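Local structure of glutathione S-transferase (Burkholderia glumae, 4ISD) at residues L28-L33 with R201-Q206; P62-D67 with E79-V84. The protein binds glutathione and probably catalyses its transfer to electrophilic substrates, as glutathione S-transferases generally do. All blocks are in the same frame, centred on the assembly; numbering follows the deposited sequence.

Contact 1 (L28-L33 with R201-Q206); sequences LKEKGL and RPSVQQ
E30 and R201 show how two domains can be joined by a side-on, two-nitrogen salt bridge: the arginine chain crosses that of the glutamate at about a right angle. NH2 of R201 reaches OE1 of E30 at 3.0 Å on the syn side but tilted out of the carboxylate plane, while NE of R201 meets OE2 of E30 at 3.2 Å from above it. Both oxygens lie close to the guanidinium plane, but the two flat groups are twisted 43° apart, so the bridge is two-pronged without being coplanar. The R201 chain bends at chi3 (60°), which turns NE and NH2 together toward the glutamate; NH1 is held by Y160, and W166 forms a cation-pi contact with the group. S203 adds a hydroxyl donor to OE2 of E30, a hydrogen bond whose modelled length is too short to be trusted at this resolution. Sitting near the start of helix 202-212, the carboxylate may also be favoured by that helix end. Beside the salt bridge, CB of K29 rests on CB of S203 at 3.8 Å, and CE of K29 passes over CG of Q206 at 4.0 Å, the two long chains crossing roughly perpendicularly. This is an interdomain contact of the glutathione transferase fold, linking the last turn of helix 19-31 in the thioredoxin-like domain to the first turn of helix 202-212 in the helical domain.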
loop_
_atom_site.group_PDB
_atom_site.type_symbol
_atom_site.label_atom_id
_atom_site.label_comp_id
_atom_site.label_asym_id
_atom_site.label_seq_id
_atom_site.Cartn_x
_atom_site.Cartn_y
_atom_site.Cartn_z
ATOM N N LEU A 28 -4.193 -14.293 9.162
ATOM C CA LEU A 28 -5.290 -15.129 9.644
ATOM C C LEU A 28 -4.776 -16.127 10.665
ATOM O O LEU A 28 -5.356 -16.292 11.743
ATOM C CB LEU A 28 -5.952 -15.874 8.479
ATOM C CG LEU A 28 -6.757 -15.026 7.486
ATOM C CD1 LEU A 28 -6.845 -15.698 6.121
ATOM C CD2 LEU A 28 -8.162 -14.755 8.034
ATOM N N LYS A 29 -3.667 -16.776 10.331
ATOM C CA LYS A 29 -3.132 -17.802 11.196
ATOM C C LYS A 29 -2.635 -17.244 12.522
ATOM O O LYS A 29 -2.881 -17.836 13.562
ATOM C CB LYS A 29 -2.063 -18.608 10.474
ATOM C CG LYS A 29 -2.631 -19.812 9.755
ATOM C CD LYS A 29 -2.960 -20.904 10.756
ATOM C CE LYS A 29 -3.513 -22.144 10.074
ATOM N NZ LYS A 29 -4.738 -21.837 9.290
ATOM N N GLU A 30 -1.966 -16.097 12.500
ATOM C CA GLU A 30 -1.488 -15.483 13.743
ATOM C C GLU A 30 -2.627 -15.231 14.729
ATOM O O GLU A 30 -2.449 -15.390 15.942
ATOM C CB GLU A 30 -0.794 -14.155 13.456
ATOM C CG GLU A 30 0.490 -14.292 12.684
ATOM C CD GLU A 30 1.596 -14.934 13.487
ATOM O OE1 GLU A 30 1.562 -14.846 14.740
ATOM O OE2 GLU A 30 2.503 -15.518 12.858
ATOM N N LYS A 31 -3.785 -14.833 14.194
ATOM C CA LYS A 31 -4.933 -14.447 15.003
ATOM C C LYS A 31 -5.760 -15.640 15.447
ATOM O O LYS A 31 -6.669 -15.486 16.282
ATOM C CB LYS A 31 -5.835 -13.495 14.225
ATOM C CG LYS A 31 -5.164 -12.226 13.738
ATOM C CD LYS A 31 -6.220 -11.235 13.304
ATOM C CE LYS A 31 -6.049 -9.888 13.975
ATOM N NZ LYS A 31 -5.180 -8.967 13.195
ATOM N N GLY A 32 -5.460 -16.816 14.882
ATOM C CA GLY A 32 -6.135 -18.062 15.236
ATOM C C GLY A 32 -7.529 -18.217 14.637
ATOM O O GLY A 32 -8.389 -18.879 15.211
ATOM N N LEU A 33 -7.753 -17.611 13.477
ATOM C CA LEU A 33 -9.068 -17.613 12.823
ATOM C C LEU A 33 -9.297 -18.834 11.907
ATOM O O LEU A 33 -8.356 -19.346 11.288
ATOM C CB LEU A 33 -9.270 -16.310 12.020
ATOM C CG LEU A 33 -9.434 -14.992 12.791
ATOM C CD1 LEU A 33 -9.179 -13.770 11.898
ATOM C CD2 LEU A 33 -10.817 -14.892 13.433
ATOM N N ARG A 201 8.373 -19.195 11.925
ATOM C CA ARG A 201 7.121 -19.008 12.659
ATOM C C ARG A 201 6.134 -20.112 12.285
ATOM O O ARG A 201 6.054 -20.502 11.124
ATOM C CB ARG A 201 6.536 -17.612 12.390
ATOM C CG ARG A 201 7.436 -16.481 12.905
ATOM C CD ARG A 201 6.772 -15.131 12.877
ATOM N NE ARG A 201 5.565 -15.096 13.694
ATOM C CZ ARG A 201 5.531 -14.714 14.968
ATOM N NH1 ARG A 201 6.639 -14.333 15.588
ATOM N NH2 ARG A 201 4.381 -14.716 15.624
ATOM N N PRO A 202 5.429 -20.670 13.278
ATOM C CA PRO A 202 4.436 -21.694 12.939
ATOM C C PRO A 202 3.435 -21.224 11.873
ATOM O O PRO A 202 3.003 -22.062 11.080
ATOM C CB PRO A 202 3.737 -21.954 14.272
ATOM C CG PRO A 202 4.766 -21.650 15.289
ATOM C CD PRO A 202 5.665 -20.588 14.733
ATOM N N SER A 203 3.094 -19.934 11.829
ATOM C CA SER A 203 2.129 -19.442 10.818
ATOM C C SER A 203 2.651 -19.565 9.383
ATOM O O SER A 203 1.943 -20.081 8.506
ATOM C CB SER A 203 1.654 -18.003 11.092
ATOM O OG SER A 203 2.730 -17.085 10.997
ATOM N N VAL A 204 3.874 -19.088 9.147
ATOM C CA VAL A 204 4.515 -19.289 7.847
ATOM C C VAL A 204 4.661 -20.783 7.528
ATOM O O VAL A 204 4.357 -21.214 6.414
ATOM C CB VAL A 204 5.908 -18.627 7.761
ATOM C CG1 VAL A 204 6.631 -19.099 6.501
ATOM C CG2 VAL A 204 5.807 -17.092 7.800
ATOM N N GLN A 205 5.117 -21.570 8.505
ATOM C CA GLN A 205 5.311 -23.009 8.302
ATOM C C GLN A 205 4.018 -23.686 7.901
ATOM O O GLN A 205 4.016 -24.633 7.113
ATOM C CB GLN A 205 5.888 -23.689 9.552
ATOM C CG GLN A 205 7.385 -23.462 9.751
ATOM C CD GLN A 205 8.206 -23.858 8.527
ATOM O OE1 GLN A 205 8.261 -25.038 8.148
ATOM N NE2 GLN A 205 8.844 -22.867 7.895
ATOM N N GLN A 206 2.912 -23.194 8.445
ATOM C CA GLN A 206 1.611 -23.717 8.080
ATOM C C GLN A 206 1.422 -23.516 6.585
ATOM O O GLN A 206 0.838 -24.380 5.911
ATOM C CB GLN A 206 0.509 -23.001 8.859
ATOM C CG GLN A 206 0.270 -23.537 10.246
ATOM C CD GLN A 206 -0.231 -24.952 10.206
ATOM O OE1 GLN A 206 -0.894 -25.354 9.247
ATOM N NE2 GLN A 206 0.094 -25.730 11.235
#

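Contact 2 (P62-D67 with E79-V84); sequences PTLQHD and EYLDEV
The carbonyl O of Y80 receives two backbone N-H groups, E83 N at 3.1 Å and V84 N at 3.0 Å, in the closing turn of helix 74-84, which packs on strand 63-66 in the thioredoxin-like fold. The axes of strand and helix run 23° apart at 11.4 Å. The Y80 ring turns its edge toward the face of H66 in an offset edge-to-face pair, planes at 81° and centroids 5.5 Å apart. With CG anti to the backbone N (chi1 169°), the tyrosine ring reaches across to the strand, its plane roughly in line with CG of H66, while CG2 of V84 lies over the rim of one face. CG1 of V84 touches CE1 of H66 at 3.8 Å. NE2 of H66 is hydrogen-bonded to the hydroxyl of Y85, which helps to set the ring's rotation. On the other subunit, A102 packs against Y80. Earlier in the strand, two residues after P62, which follows a cis peptide bond and touches glutathione, L64 sends a single methyl between two helix residues: its CD2 lies 3.9 Å from CD2 of Y80, at the edge of that ring, and 3.9 Å from CD2 of L81.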
loop_
_atom_site.group_PDB
_atom_site.type_symbol
_atom_site.label_atom_id
_atom_site.label_comp_id
_atom_site.label_asym_id
_atom_site.label_seq_id
_atom_site.Cartn_x
_atom_site.Cartn_y
_atom_site.Cartn_z
ATOM N N PRO A 62 -3.743 -12.069 -3.263
ATOM C CA PRO A 62 -4.896 -12.613 -2.535
ATOM C C PRO A 62 -6.162 -11.746 -2.586
ATOM O O PRO A 62 -6.121 -10.538 -2.840
ATOM C CB PRO A 62 -4.388 -12.641 -1.096
ATOM C CG PRO A 62 -3.505 -11.415 -1.045
ATOM C CD PRO A 62 -2.754 -11.484 -2.341
ATOM N N THR A 63 -7.293 -12.392 -2.332
ATOM C CA THR A 63 -8.544 -11.709 -2.063
ATOM C C THR A 63 -9.183 -12.369 -0.844
ATOM O O THR A 63 -9.176 -13.596 -0.721
ATOM C CB THR A 63 -9.501 -11.832 -3.246
ATOM O OG1 THR A 63 -8.935 -11.171 -4.387
ATOM C CG2 THR A 63 -10.857 -11.219 -2.903
ATOM N N LEU A 64 -9.726 -11.559 0.061
ATOM C CA LEU A 64 -10.381 -12.086 1.257
ATOM C C LEU A 64 -11.901 -11.963 1.141
ATOM O O LEU A 64 -12.415 -10.922 0.755
ATOM C CB LEU A 64 -9.886 -11.349 2.507
ATOM C CG LEU A 64 -10.544 -11.674 3.852
ATOM C CD1 LEU A 64 -9.949 -12.933 4.486
ATOM C CD2 LEU A 64 -10.452 -10.485 4.808
ATOM N N GLN A 65 -12.610 -13.040 1.453
ATOM C CA GLN A 65 -14.047 -12.962 1.642
ATOM C C GLN A 65 -14.390 -13.136 3.115
ATOM O O GLN A 65 -14.214 -14.219 3.689
ATOM C CB GLN A 65 -14.788 -14.003 0.814
ATOM C CG GLN A 65 -16.274 -13.989 1.106
ATOM C CD GLN A 65 -17.115 -14.475 -0.055
ATOM O OE1 GLN A 65 -16.619 -15.153 -0.959
ATOM N NE2 GLN A 65 -18.399 -14.131 -0.034
ATOM N N HIS A 66 -14.872 -12.056 3.720
ATOM C CA HIS A 66 -15.250 -12.051 5.125
ATOM C C HIS A 66 -16.758 -11.952 5.236
ATOM O O HIS A 66 -17.344 -10.885 5.044
ATOM C CB HIS A 66 -14.589 -10.886 5.868
ATOM C CG HIS A 66 -14.812 -10.922 7.349
ATOM N ND1 HIS A 66 -15.695 -10.084 7.990
ATOM C CD2 HIS A 66 -14.281 -11.713 8.309
ATOM C CE1 HIS A 66 -15.697 -10.348 9.284
ATOM N NE2 HIS A 66 -14.843 -11.330 9.505
ATOM N N ASP A 67 -17.372 -13.083 5.555
ATOM C CA ASP A 67 -18.823 -13.227 5.569
ATOM C C ASP A 67 -19.362 -12.911 4.170
ATOM O O ASP A 67 -19.422 -13.800 3.319
ATOM C CB ASP A 67 -19.456 -12.363 6.666
ATOM C CG ASP A 67 -20.924 -12.685 6.900
ATOM O OD1 ASP A 67 -21.585 -13.242 5.993
ATOM O OD2 ASP A 67 -21.426 -12.364 7.999
ATOM N N GLU A 79 -4.882 -4.766 7.537
ATOM C CA GLU A 79 -5.435 -3.618 8.262
ATOM C C GLU A 79 -6.860 -3.896 8.703
ATOM O O GLU A 79 -7.303 -3.470 9.779
ATOM C CB GLU A 79 -5.448 -2.390 7.349
ATOM C CG GLU A 79 -4.083 -1.945 6.877
ATOM C CD GLU A 79 -3.403 -1.041 7.875
ATOM O OE1 GLU A 79 -4.046 -0.661 8.887
ATOM O OE2 GLU A 79 -2.223 -0.712 7.646
ATOM N N TYR A 80 -7.579 -4.608 7.845
ATOM C CA TYR A 80 -8.992 -4.871 8.058
ATOM C C TYR A 80 -9.215 -5.981 9.078
ATOM O O TYR A 80 -10.096 -5.870 9.943
ATOM C CB TYR A 80 -9.653 -5.225 6.724
ATOM C CG TYR A 80 -11.050 -5.773 6.856
ATOM C CD1 TYR A 80 -12.127 -4.928 7.103
ATOM C CD2 TYR A 80 -11.295 -7.143 6.730
ATOM C CE1 TYR A 80 -13.414 -5.431 7.222
ATOM C CE2 TYR A 80 -12.574 -7.649 6.838
ATOM C CZ TYR A 80 -13.625 -6.792 7.092
ATOM O OH TYR A 80 -14.896 -7.297 7.214
ATOM N N LEU A 81 -8.435 -7.057 8.976
ATOM C CA LEU A 81 -8.537 -8.133 9.962
ATOM C C LEU A 81 -8.117 -7.628 11.344
ATOM O O LEU A 81 -8.682 -8.026 12.353
ATOM C CB LEU A 81 -7.736 -9.365 9.542
ATOM C CG LEU A 81 -8.259 -10.130 8.321
ATOM C CD1 LEU A 81 -7.263 -11.217 7.901
ATOM C CD2 LEU A 81 -9.623 -10.738 8.600
ATOM N N ASP A 82 -7.158 -6.708 11.370
ATOM C CA ASP A 82 -6.730 -6.082 12.615
ATOM C C ASP A 82 -7.803 -5.204 13.253
ATOM O O ASP A 82 -7.764 -4.957 14.456
ATOM C CB ASP A 82 -5.461 -5.262 12.388
ATOM C CG ASP A 82 -4.374 -5.587 13.393
ATOM O OD1 ASP A 82 -4.193 -6.784 13.709
ATOM O OD2 ASP A 82 -3.705 -4.644 13.869
ATOM N N GLU A 83 -8.755 -4.723 12.458
ATOM C CA GLU A 83 -9.814 -3.865 12.982
ATOM C C GLU A 83 -11.014 -4.683 13.435
ATOM O O GLU A 83 -11.665 -4.360 14.438
ATOM C CB GLU A 83 -10.229 -2.814 11.944
ATOM C CG GLU A 83 -9.568 -1.465 12.167
ATOM C CD GLU A 83 -9.654 -0.551 10.973
ATOM O OE1 GLU A 83 -10.631 -0.663 10.207
ATOM O OE2 GLU A 83 -8.729 0.272 10.794
ATOM N N VAL A 84 -11.293 -5.747 12.691
ATOM C CA VAL A 84 -12.412 -6.641 12.983
ATOM C C VAL A 84 -12.064 -7.589 14.131
ATOM O O VAL A 84 -12.909 -7.923 14.958
ATOM C CB VAL A 84 -12.798 -7.459 11.730
ATOM C CG1 VAL A 84 -13.970 -8.378 12.018
ATOM C CG2 VAL A 84 -13.101 -6.526 10.552
#

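How the contacts relate
The two contacts illustrate how chemistry follows place in the fold. Contact 2 is buried and stays inside the thioredoxin-like domain, where aromatic and aliphatic groups bind a strand to a helix that also faces the second subunit. Contact 1 lies at the surface, joins two helices from different domains, and relies mainly on charge and a hydroxyl, with aliphatic contact beside them. Their centres are about 15 Å apart, and both segments of contact 2 fall in the sequence between those of contact 1. Helix 19-31 connects them: K31 forms a salt bridge with D82, and L28 packs on L81, so the opposite side of the helix from its interdomain face meets helix 74-84.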